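Side-chain contacts in oxidoreductase (Bordetella pertussis, PDB 3Q2K), which probably oxidises a UDP-linked N-acetylglucosaminuronic acid with an NAD cofactor, on the pathway to 2,3-diacetamido-2,3-dideoxy-D-mannuronic acid: residues Gly103-Gln108 with Val119-Pro124; Ala192-Arg195 with Trp200-Gly203. All coordinates share one frame; numbering follows the deposited sequence.

Contacts 1 and 2 follow one another along the chain and come from different halves of the subunit, yet both touch the same NADH. Contact 1 belongs to the Rossmann domain, where helix 105-114 lies against the end of strand 118-121 in the six-stranded parallel sheet. Contact 2 sits in the C-terminal alpha/beta part, within the irregular chain between helix 186-190 and helix 210-220. Their centres are about 14 Å apart, and they meet directly: G103 N lies 2.9 Å from W200 O, a probable hydrogen bond. Contact 1 grips the nicotinamide riboside and also touches the adenine, contact 2 meets the diphosphate, so NADH is bound by both halves.

Contact 1 of 2, residues Gly103-Gln108 with Val119-Pro124; sequences GLHPWQ and VVSEKP. With NAI (1,4-dihydronicotinamide adenine dinucleotide), chain U.
H105 turns its imidazole toward the end of strand 118-121, with ND1 leading into a cluster of oxygens. CG stands anti to the carbonyl carbon (chi1 -61°), which carries the ring off the helix and across to S121, E122 and P124. H105 ND1 gives a weak, bent hydrogen bond to P124 O, 3.1 Å away at 135°, and this oxygen lies at the ring edge, close to its plane. The hydroxyl of S121 comes in obliquely, its OG 3.2 Å from H105 ND1, and itself donates to E122 O. The second nitrogen, NE2, is hydrogen-bonded to T100 O, which, with the weak bond at ND1, would limit rotation of the ring. Helix and strand are consecutive parts of a beta-alpha-beta unit of the Rossmann fold, and the E-K-P sequence just past the strand, with its cis-proline P124, is characteristic of the Gfo/Idh/MocA family and binds the nicotinamide riboside here. H105 CE1 sits 3.2 Å from NADH O3D, ring edge against ribose. E122 sends its carboxylate away from the histidine to the carboxamide: NADH N7N donates to E122 OE2 at 3.0 Å, nearly straight at 171°, while H45 and H321 hold OE1. The backbone N of K123 reaches the same OE2 from its anti side. K123 takes both ribose hydroxyls on its carbonyl oxygen, and its side chain, bent at chi2 and chi3, curls back to put K123 NZ 3.1 Å from NADH O2D; NZ also bonds the UDP-sugar.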
ATOM      1  N   GLY C 103      25.322 -20.083   7.142  1.00 21.67           N
ATOM      2  CA  GLY C 103      25.087 -19.104   8.210  1.00 26.36           C
ATOM      3  C   GLY C 103      26.140 -18.895   9.285  1.00 26.98           C
ATOM      4  O   GLY C 103      26.046 -17.959  10.078  1.00 31.38           O
ATOM      5  N   LEU C 104      27.147 -19.759   9.352  1.00 35.28           N
ATOM      6  CA  LEU C 104      28.333 -19.476  10.159  1.00 24.97           C
ATOM      7  C   LEU C 104      29.380 -18.580   9.509  1.00 20.51           C
ATOM      8  O   LEU C 104      30.206 -18.044  10.239  1.00 46.15           O
ATOM      9  CB  LEU C 104      29.104 -20.756  10.477  1.00 44.98           C
ATOM     10  CG  LEU C 104      28.287 -21.740  11.307  1.00 23.04           C
ATOM     11  CD1 LEU C 104      29.068 -23.065  11.300  1.00 31.30           C
ATOM     12  CD2 LEU C 104      28.051 -21.128  12.685  1.00 31.15           C
ATOM     13  N   HIS C 105      29.425 -18.502   8.181  1.00 26.55           N
ATOM     14  CA  HIS C 105      30.522 -17.826   7.500  1.00 32.13           C
ATOM     15  C   HIS C 105      30.733 -16.419   8.047  1.00 36.46           C
ATOM     16  O   HIS C 105      31.866 -16.007   8.310  1.00 30.32           O
ATOM     17  CB  HIS C 105      30.276 -17.711   5.997  1.00 25.71           C
ATOM     18  CG  HIS C 105      30.147 -19.036   5.321  1.00 30.15           C
ATOM     19  ND1 HIS C 105      29.804 -19.159   3.993  1.00 38.30           N
ATOM     20  CD2 HIS C 105      30.289 -20.297   5.794  1.00 25.73           C
ATOM     21  CE1 HIS C 105      29.767 -20.439   3.667  1.00 29.05           C
ATOM     22  NE2 HIS C 105      30.064 -21.150   4.741  1.00 29.25           N
ATOM     23  N   PRO C 106      29.641 -15.666   8.226  1.00 23.04           N
ATOM     24  CA  PRO C 106      29.815 -14.283   8.672  1.00 20.05           C
ATOM     25  C   PRO C 106      30.593 -14.223   9.992  1.00 30.95           C
ATOM     26  O   PRO C 106      31.513 -13.429  10.225  1.00 23.34           O
ATOM     27  CB  PRO C 106      28.379 -13.817   8.931  1.00 22.86           C
ATOM     28  CG  PRO C 106      27.509 -14.724   8.114  1.00 22.32           C
ATOM     29  CD  PRO C 106      28.233 -16.027   7.987  1.00 21.74           C
ATOM     30  N   TRP C 107      30.133 -15.052  10.917  1.00 27.91           N
ATOM     31  CA  TRP C 107      30.663 -14.999  12.269  1.00 48.18           C
ATOM     32  C   TRP C 107      32.069 -15.583  12.261  1.00 30.84           C
ATOM     33  O   TRP C 107      32.970 -15.027  12.881  1.00 25.57           O
ATOM     34  CB  TRP C 107      29.718 -15.740  13.213  1.00 35.39           C
ATOM     35  CG  TRP C 107      28.340 -15.158  13.116  1.00 46.19           C
ATOM     36  CD1 TRP C 107      27.246 -15.718  12.525  1.00 48.18           C
ATOM     37  CD2 TRP C 107      27.931 -13.865  13.585  1.00 41.83           C
ATOM     38  NE1 TRP C 107      26.173 -14.860  12.622  1.00 65.34           N
ATOM     39  CE2 TRP C 107      26.566 -13.716  13.268  1.00 39.38           C
ATOM     40  CE3 TRP C 107      28.580 -12.827  14.263  1.00 40.74           C
ATOM     41  CZ2 TRP C 107      25.842 -12.576  13.630  1.00100.00           C
ATOM     42  CZ3 TRP C 107      27.865 -11.692  14.611  1.00100.00           C
ATOM     43  CH2 TRP C 107      26.508 -11.574  14.292  1.00 65.49           C
ATOM     44  N   GLN C 108      32.290 -16.652  11.507  1.00 31.51           N
ATOM     45  CA  GLN C 108      33.641 -17.179  11.398  1.00 25.94           C
ATOM     46  C   GLN C 108      34.518 -16.134  10.709  1.00 30.45           C
ATOM     47  O   GLN C 108      35.658 -15.906  11.119  1.00 51.86           O
ATOM     48  CB  GLN C 108      33.635 -18.536  10.684  1.00 28.94           C
ATOM     49  CG  GLN C 108      33.037 -19.580  11.607  1.00 39.97           C
ATOM     50  CD  GLN C 108      32.996 -20.958  10.992  1.00 43.73           C
ATOM     51  OE1 GLN C 108      32.983 -21.960  11.701  1.00 39.30           O
ATOM     52  NE2 GLN C 108      32.943 -21.019   9.672  1.00 24.24           N
ATOM     53  N   VAL C 119      40.374 -14.254   4.551  1.00 30.19           N
ATOM     54  CA  VAL C 119      39.236 -15.169   4.601  1.00 33.18           C
ATOM     55  C   VAL C 119      38.829 -15.514   3.179  1.00 16.35           C
ATOM     56  O   VAL C 119      38.699 -14.620   2.342  1.00 26.65           O
ATOM     57  CB  VAL C 119      37.987 -14.509   5.201  1.00 39.88           C
ATOM     58  CG1 VAL C 119      36.763 -15.414   5.026  1.00 18.61           C
ATOM     59  CG2 VAL C 119      38.257 -14.077   6.633  1.00 33.69           C
ATOM     60  N   VAL C 120      38.708 -16.811   2.915  1.00 34.96           N
ATOM     61  CA  VAL C 120      38.069 -17.264   1.684  1.00 35.05           C
ATOM     62  C   VAL C 120      36.744 -17.882   2.110  1.00 47.76           C
ATOM     63  O   VAL C 120      36.742 -18.978   2.666  1.00 24.90           O
ATOM     64  CB  VAL C 120      38.910 -18.274   0.881  1.00 28.61           C
ATOM     65  CG1 VAL C 120      38.195 -18.667  -0.400  1.00 26.71           C
ATOM     66  CG2 VAL C 120      40.268 -17.690   0.526  1.00 21.63           C
ATOM     67  N   SER C 121      35.632 -17.174   1.923  1.00 26.87           N
ATOM     68  CA  SER C 121      34.347 -17.728   2.353  1.00 32.93           C
ATOM     69  C   SER C 121      33.666 -18.492   1.226  1.00 22.56           C
ATOM     70  O   SER C 121      33.652 -18.002   0.092  1.00 28.36           O
ATOM     71  CB  SER C 121      33.396 -16.615   2.803  1.00 31.37           C
ATOM     72  OG  SER C 121      32.198 -17.177   3.305  1.00 18.65           O
ATOM     73  N   GLU C 122      33.122 -19.671   1.515  1.00 24.48           N
ATOM     74  CA  GLU C 122      32.305 -20.340   0.503  1.00 19.79           C
ATOM     75  C   GLU C 122      31.017 -19.579   0.220  1.00 19.18           C
ATOM     76  O   GLU C 122      30.596 -18.761   1.046  1.00 26.52           O
ATOM     77  CB  GLU C 122      31.922 -21.763   0.918  1.00 36.63           C
ATOM     78  CG  GLU C 122      32.851 -22.796   0.328  1.00 26.54           C
ATOM     79  CD  GLU C 122      32.649 -22.943  -1.170  1.00 50.28           C
ATOM     80  OE1 GLU C 122      33.371 -23.733  -1.820  1.00 33.72           O
ATOM     81  OE2 GLU C 122      31.749 -22.262  -1.703  1.00 36.12           O
ATOM     82  N   LYS C 123      30.404 -19.832  -0.931  1.00 27.80           N
ATOM     83  CA  LYS C 123      29.119 -19.204  -1.228  1.00 27.64           C
ATOM     84  C   LYS C 123      28.022 -19.854  -0.392  1.00 37.60           C
ATOM     85  O   LYS C 123      28.165 -20.995   0.041  1.00 37.96           O
ATOM     86  CB  LYS C 123      28.808 -19.149  -2.730  1.00 25.09           C
ATOM     87  CG  LYS C 123      28.800 -20.476  -3.479  1.00 28.26           C
ATOM     88  CD  LYS C 123      28.065 -21.557  -2.697  1.00 56.88           C
ATOM     89  CE  LYS C 123      26.621 -21.820  -3.113  1.00 26.31           C
ATOM     90  NZ  LYS C 123      26.150 -23.048  -2.395  1.00 26.67           N
ATOM     91  N   PRO C 124      26.972 -19.089  -0.065  1.00 37.48           N
ATOM     92  CA  PRO C 124      27.081 -17.655  -0.276  1.00 32.17           C
ATOM     93  C   PRO C 124      27.730 -17.104   0.992  1.00 17.39           C
ATOM     94  O   PRO C 124      27.874 -17.840   1.974  1.00 25.46           O
ATOM     95  CB  PRO C 124      25.614 -17.237  -0.327  1.00 29.37           C
ATOM     96  CG  PRO C 124      25.008 -18.110   0.739  1.00 18.80           C
ATOM     97  CD  PRO C 124      25.698 -19.457   0.580  1.00 26.46           C
TER
HETATM   98  PA  NAI U 500      28.580 -30.092   5.031  1.00 30.27           P
HETATM   99  O1A NAI U 500      27.595 -30.536   6.041  1.00 26.29           O
HETATM  100  O2A NAI U 500      29.002 -31.390   4.173  1.00 24.14           O
HETATM  101  O5B NAI U 500      30.060 -29.780   5.588  1.00 35.26           O
HETATM  102  C5B NAI U 500      29.914 -29.296   6.918  1.00 28.74           C
HETATM  103  C4B NAI U 500      31.172 -29.356   7.775  1.00 41.42           C
HETATM  104  O4B NAI U 500      31.257 -28.184   8.597  1.00 29.27           O
HETATM  105  C3B NAI U 500      30.816 -30.585   8.634  1.00 27.59           C
HETATM  106  O3B NAI U 500      31.951 -31.455   8.629  1.00 45.37           O
HETATM  107  C2B NAI U 500      30.446 -29.886   9.972  1.00 28.42           C
HETATM  108  O2B NAI U 500      30.776 -30.669  11.122  1.00 47.24           O
HETATM  109  C1B NAI U 500      31.468 -28.728   9.908  1.00 30.96           C
HETATM  110  N9A NAI U 500      31.104 -27.757  10.926  1.00 28.11           N
HETATM  111  C8A NAI U 500      29.870 -27.479  11.424  1.00 33.60           C
HETATM  112  N7A NAI U 500      30.003 -26.526  12.304  1.00 28.74           N
HETATM  113  C5A NAI U 500      31.291 -26.139  12.444  1.00 27.15           C
HETATM  114  C6A NAI U 500      31.999 -25.189  13.206  1.00 24.25           C
HETATM  115  N6A NAI U 500      31.363 -24.336  14.090  1.00 36.40           N
HETATM  116  N1A NAI U 500      33.312 -25.109  13.014  1.00 44.83           N
HETATM  117  C2A NAI U 500      33.946 -25.871  12.139  1.00 22.05           C
HETATM  118  N3A NAI U 500      33.322 -26.772  11.411  1.00 23.50           N
HETATM  119  C4A NAI U 500      32.009 -26.920  11.521  1.00 39.22           C
HETATM  120  O3  NAI U 500      27.886 -29.228   3.873  1.00 43.32           O
HETATM  121  PN  NAI U 500      28.850 -28.656   2.723  1.00 34.04           P
HETATM  122  O1N NAI U 500      28.121 -29.152   1.461  1.00 27.28           O
HETATM  123  O2N NAI U 500      30.306 -29.137   2.552  1.00 40.07           O
HETATM  124  O5D NAI U 500      28.638 -27.054   2.759  1.00 35.97           O
HETATM  125  C5D NAI U 500      29.802 -26.459   2.200  1.00 71.05           C
HETATM  126  C4D NAI U 500      29.738 -24.933   2.333  1.00 14.74           C
HETATM  127  O4D NAI U 500      30.257 -24.614   1.024  1.00 31.57           O
HETATM  128  C3D NAI U 500      28.300 -24.377   2.369  1.00 17.16           C
HETATM  129  O3D NAI U 500      28.242 -22.956   2.391  1.00 21.84           O
HETATM  130  C2D NAI U 500      27.842 -24.771   0.950  1.00 26.48           C
HETATM  131  O2D NAI U 500      26.889 -23.798   0.537  1.00 25.09           O
HETATM  132  C1D NAI U 500      29.124 -24.405   0.163  1.00 30.13           C
HETATM  133  N1N NAI U 500      29.329 -25.227  -1.026  1.00 34.34           N
HETATM  134  C2N NAI U 500      29.765 -24.617  -2.107  1.00 19.64           C
HETATM  135  C3N NAI U 500      29.974 -25.376  -3.251  1.00 26.51           C
HETATM  136  C7N NAI U 500      30.445 -24.710  -4.479  1.00 26.01           C
HETATM  137  O7N NAI U 500      30.245 -25.236  -5.555  1.00 32.47           O
HETATM  138  N7N NAI U 500      31.055 -23.514  -4.361  1.00 23.20           N
HETATM  139  C4N NAI U 500      29.698 -26.742  -3.235  1.00 25.16           C
HETATM  140  C5N NAI U 500      29.225 -27.302  -2.064  1.00 35.03           C
HETATM  141  C6N NAI U 500      29.056 -26.512  -0.943  1.00 37.73           C

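Contact 2 of 2, residues Ala192-Arg195 with Trp200-Gly203; sequences ARWR and WDGG. With NAI (1,4-dihydronicotinamide adenine dinucleotide), chain U.
W194 and W200 meet through the roots of their side chains, not their rings: CB of W194 lies 3.7 Å from CB of W200, and the W194 carbonyl oxygen is also against W200 CB. The two indoles then part, that of W200 running out to L104 and to R343 of the second subunit.

Van der Waals contact continues between W194 and D201. The side chains cross at about a right angle, carboxylate and indole planes 56° apart, and D201 CG comes within 3.3 Å of W194 CZ3. D201 CG stands anti to its backbone nitrogen (chi1 -167°), which swings the carboxylate toward W194 and R195; D201 OD2 closes to 3.0 Å from R195 CA. Within its own segment, R195 folds along the W194 indole, with R195 CG 3.9 Å above the ring plane and over the centre of one face.

Both segments are loop, after helix 186-190 in the C-terminal alpha/beta domain, with A192 to R195 forming a type I turn that presents W194 and R195 to the NADH diphosphate.

Among the polar contacts, D201 OD2 takes the backbone N-H of G196, while OD1 is held by N207. W194 NE1 donates in the indole plane to NADH O1A at 3.1 Å (166°), and R195 NH1 reaches NADH O1N, on the other phosphate, at 3.3 Å.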
ATOM      1  N   ALA C 192      22.214 -33.516   6.444  1.00 66.55           N
ATOM      2  CA  ALA C 192      22.589 -32.673   7.588  1.00 47.09           C
ATOM      3  C   ALA C 192      21.496 -31.735   8.104  1.00 36.60           C
ATOM      4  O   ALA C 192      20.661 -31.245   7.342  1.00 49.29           O
ATOM      5  CB  ALA C 192      23.879 -31.891   7.332  1.00 49.54           C
ATOM      6  N   ARG C 193      21.488 -31.497   9.411  1.00 23.65           N
ATOM      7  CA  ARG C 193      20.393 -30.774  10.057  1.00 58.50           C
ATOM      8  C   ARG C 193      20.271 -29.324   9.605  1.00 42.78           C
ATOM      9  O   ARG C 193      19.210 -28.733   9.777  1.00 50.45           O
ATOM     10  CB  ARG C 193      20.544 -30.742  11.582  1.00 49.19           C
ATOM     11  CG  ARG C 193      19.928 -31.912  12.337  1.00 88.77           C
ATOM     12  CD  ARG C 193      20.493 -31.957  13.749  1.00 96.79           C
ATOM     13  NE  ARG C 193      20.329 -33.253  14.404  1.00 70.44           N
ATOM     14  CZ  ARG C 193      20.771 -33.515  15.630  1.00100.00           C
ATOM     15  NH1 ARG C 193      21.408 -32.572  16.311  1.00 62.56           N
ATOM     16  NH2 ARG C 193      20.578 -34.707  16.179  1.00 84.88           N
ATOM     17  N   TRP C 194      21.357 -28.743   9.105  1.00 38.96           N
ATOM     18  CA  TRP C 194      21.396 -27.316   8.810  1.00 44.05           C
ATOM     19  C   TRP C 194      20.782 -26.984   7.456  1.00 34.08           C
ATOM     20  O   TRP C 194      20.513 -25.818   7.164  1.00 36.15           O
ATOM     21  CB  TRP C 194      22.846 -26.836   8.766  1.00 28.21           C
ATOM     22  CG  TRP C 194      23.716 -27.353   7.650  1.00 33.84           C
ATOM     23  CD1 TRP C 194      24.492 -28.473   7.689  1.00 41.39           C
ATOM     24  CD2 TRP C 194      23.986 -26.734   6.382  1.00 24.89           C
ATOM     25  NE1 TRP C 194      25.232 -28.584   6.537  1.00 23.91           N
ATOM     26  CE2 TRP C 194      24.945 -27.526   5.717  1.00 21.65           C
ATOM     27  CE3 TRP C 194      23.550 -25.555   5.765  1.00 14.31           C
ATOM     28  CZ2 TRP C 194      25.433 -27.217   4.443  1.00 21.35           C
ATOM     29  CZ3 TRP C 194      24.044 -25.238   4.495  1.00 29.44           C
ATOM     30  CH2 TRP C 194      24.958 -26.080   3.839  1.00 28.14           C
ATOM     31  N   ARG C 195      20.587 -28.014   6.639  1.00 22.63           N
ATOM     32  CA  ARG C 195      20.281 -27.849   5.219  1.00 29.55           C
ATOM     33  C   ARG C 195      18.818 -27.431   5.105  1.00 62.93           C
ATOM     34  O   ARG C 195      18.021 -27.965   5.867  1.00 18.07           O
ATOM     35  CB  ARG C 195      20.522 -29.180   4.500  1.00 28.52           C
ATOM     36  CG  ARG C 195      21.968 -29.372   4.062  1.00 29.34           C
ATOM     37  CD  ARG C 195      22.075 -30.666   3.263  1.00 40.48           C
ATOM     38  NE  ARG C 195      23.433 -31.177   3.103  1.00 36.78           N
ATOM     39  CZ  ARG C 195      24.377 -30.532   2.425  1.00 46.09           C
ATOM     40  NH1 ARG C 195      25.583 -31.064   2.300  1.00 21.43           N
ATOM     41  NH2 ARG C 195      24.120 -29.356   1.865  1.00 35.88           N
ATOM     42  N   TRP C 200      20.655 -21.203   8.548  1.00 28.81           N
ATOM     43  CA  TRP C 200      21.912 -21.849   8.193  1.00 26.10           C
ATOM     44  C   TRP C 200      22.210 -21.910   6.696  1.00 17.19           C
ATOM     45  O   TRP C 200      23.369 -21.996   6.280  1.00 30.75           O
ATOM     46  CB  TRP C 200      22.049 -23.203   8.913  1.00 13.16           C
ATOM     47  CG  TRP C 200      21.771 -23.063  10.391  1.00 27.21           C
ATOM     48  CD1 TRP C 200      20.722 -23.599  11.087  1.00 24.01           C
ATOM     49  CD2 TRP C 200      22.516 -22.293  11.344  1.00 19.81           C
ATOM     50  NE1 TRP C 200      20.785 -23.237  12.412  1.00 33.57           N
ATOM     51  CE2 TRP C 200      21.874 -22.426  12.594  1.00 43.63           C
ATOM     52  CE3 TRP C 200      23.687 -21.530  11.268  1.00 23.59           C
ATOM     53  CZ2 TRP C 200      22.339 -21.807  13.752  1.00 43.77           C
ATOM     54  CZ3 TRP C 200      24.147 -20.908  12.423  1.00 35.52           C
ATOM     55  CH2 TRP C 200      23.489 -21.073  13.654  1.00 33.91           C
ATOM     56  N   ASP C 201      21.175 -21.882   5.865  1.00 24.29           N
ATOM     57  CA  ASP C 201      21.278 -22.336   4.476  1.00 26.39           C
ATOM     58  C   ASP C 201      20.435 -21.474   3.539  1.00 33.54           C
ATOM     59  O   ASP C 201      20.911 -21.034   2.497  1.00 22.43           O
ATOM     60  CB  ASP C 201      20.781 -23.787   4.450  1.00 25.48           C
ATOM     61  CG  ASP C 201      21.086 -24.554   3.169  1.00 25.17           C
ATOM     62  OD1 ASP C 201      21.819 -24.143   2.238  1.00 31.40           O
ATOM     63  OD2 ASP C 201      20.532 -25.671   3.104  1.00 47.17           O
ATOM     64  N   GLY C 202      19.182 -21.200   3.886  1.00 27.65           N
ATOM     65  CA  GLY C 202      18.252 -20.660   2.900  1.00 20.26           C
ATOM     66  C   GLY C 202      17.755 -21.792   2.024  1.00 29.10           C
ATOM     67  O   GLY C 202      17.969 -22.965   2.330  1.00 35.11           O
ATOM     68  N   GLY C 203      17.099 -21.463   0.919  1.00 21.34           N
ATOM     69  CA  GLY C 203      16.449 -22.481   0.099  1.00 20.59           C
ATOM     70  C   GLY C 203      17.096 -22.616  -1.267  1.00 21.59           C
ATOM     71  O   GLY C 203      18.246 -22.207  -1.443  1.00 26.32           O
TER
HETATM   72  PA  NAI U 500      28.580 -30.092   5.031  1.00 30.27           P
HETATM   73  O1A NAI U 500      27.595 -30.536   6.041  1.00 26.29           O
HETATM   74  O2A NAI U 500      29.002 -31.390   4.173  1.00 24.14           O
HETATM   75  O5B NAI U 500      30.060 -29.780   5.588  1.00 35.26           O
HETATM   76  C5B NAI U 500      29.914 -29.296   6.918  1.00 28.74           C
HETATM   77  C4B NAI U 500      31.172 -29.356   7.775  1.00 41.42           C
HETATM   78  O4B NAI U 500      31.257 -28.184   8.597  1.00 29.27           O
HETATM   79  C3B NAI U 500      30.816 -30.585   8.634  1.00 27.59           C
HETATM   80  O3B NAI U 500      31.951 -31.455   8.629  1.00 45.37           O
HETATM   81  C2B NAI U 500      30.446 -29.886   9.972  1.00 28.42           C
HETATM   82  O2B NAI U 500      30.776 -30.669  11.122  1.00 47.24           O
HETATM   83  C1B NAI U 500      31.468 -28.728   9.908  1.00 30.96           C
HETATM   84  N9A NAI U 500      31.104 -27.757  10.926  1.00 28.11           N
HETATM   85  C8A NAI U 500      29.870 -27.479  11.424  1.00 33.60           C
HETATM   86  N7A NAI U 500      30.003 -26.526  12.304  1.00 28.74           N
HETATM   87  C5A NAI U 500      31.291 -26.139  12.444  1.00 27.15           C
HETATM   88  C6A NAI U 500      31.999 -25.189  13.206  1.00 24.25           C
HETATM   89  N6A NAI U 500      31.363 -24.336  14.090  1.00 36.40           N
HETATM   90  N1A NAI U 500      33.312 -25.109  13.014  1.00 44.83           N
HETATM   91  C2A NAI U 500      33.946 -25.871  12.139  1.00 22.05           C
HETATM   92  N3A NAI U 500      33.322 -26.772  11.411  1.00 23.50           N
HETATM   93  C4A NAI U 500      32.009 -26.920  11.521  1.00 39.22           C
HETATM   94  O3  NAI U 500      27.886 -29.228   3.873  1.00 43.32           O
HETATM   95  PN  NAI U 500      28.850 -28.656   2.723  1.00 34.04           P
HETATM   96  O1N NAI U 500      28.121 -29.152   1.461  1.00 27.28           O
HETATM   97  O2N NAI U 500      30.306 -29.137   2.552  1.00 40.07           O
HETATM   98  O5D NAI U 500      28.638 -27.054   2.759  1.00 35.97           O
HETATM   99  C5D NAI U 500      29.802 -26.459   2.200  1.00 71.05           C
HETATM  100  C4D NAI U 500      29.738 -24.933   2.333  1.00 14.74           C
HETATM  101  O4D NAI U 500      30.257 -24.614   1.024  1.00 31.57           O
HETATM  102  C3D NAI U 500      28.300 -24.377   2.369  1.00 17.16           C
HETATM  103  O3D NAI U 500      28.242 -22.956   2.391  1.00 21.84           O
HETATM  104  C2D NAI U 500      27.842 -24.771   0.950  1.00 26.48           C
HETATM  105  O2D NAI U 500      26.889 -23.798   0.537  1.00 25.09           O
HETATM  106  C1D NAI U 500      29.124 -24.405   0.163  1.00 30.13           C
HETATM  107  N1N NAI U 500      29.329 -25.227  -1.026  1.00 34.34           N
HETATM  108  C2N NAI U 500      29.765 -24.617  -2.107  1.00 19.64           C
HETATM  109  C3N NAI U 500      29.974 -25.376  -3.251  1.00 26.51           C
HETATM  110  C7N NAI U 500      30.445 -24.710  -4.479  1.00 26.01           C
HETATM  111  O7N NAI U 500      30.245 -25.236  -5.555  1.00 32.47           O
HETATM  112  N7N NAI U 500      31.055 -23.514  -4.361  1.00 23.20           N
HETATM  113  C4N NAI U 500      29.698 -26.742  -3.235  1.00 25.16           C
HETATM  114  C5N NAI U 500      29.225 -27.302  -2.064  1.00 35.03           C
HETATM  115  C6N NAI U 500      29.056 -26.512  -0.943  1.00 37.73           C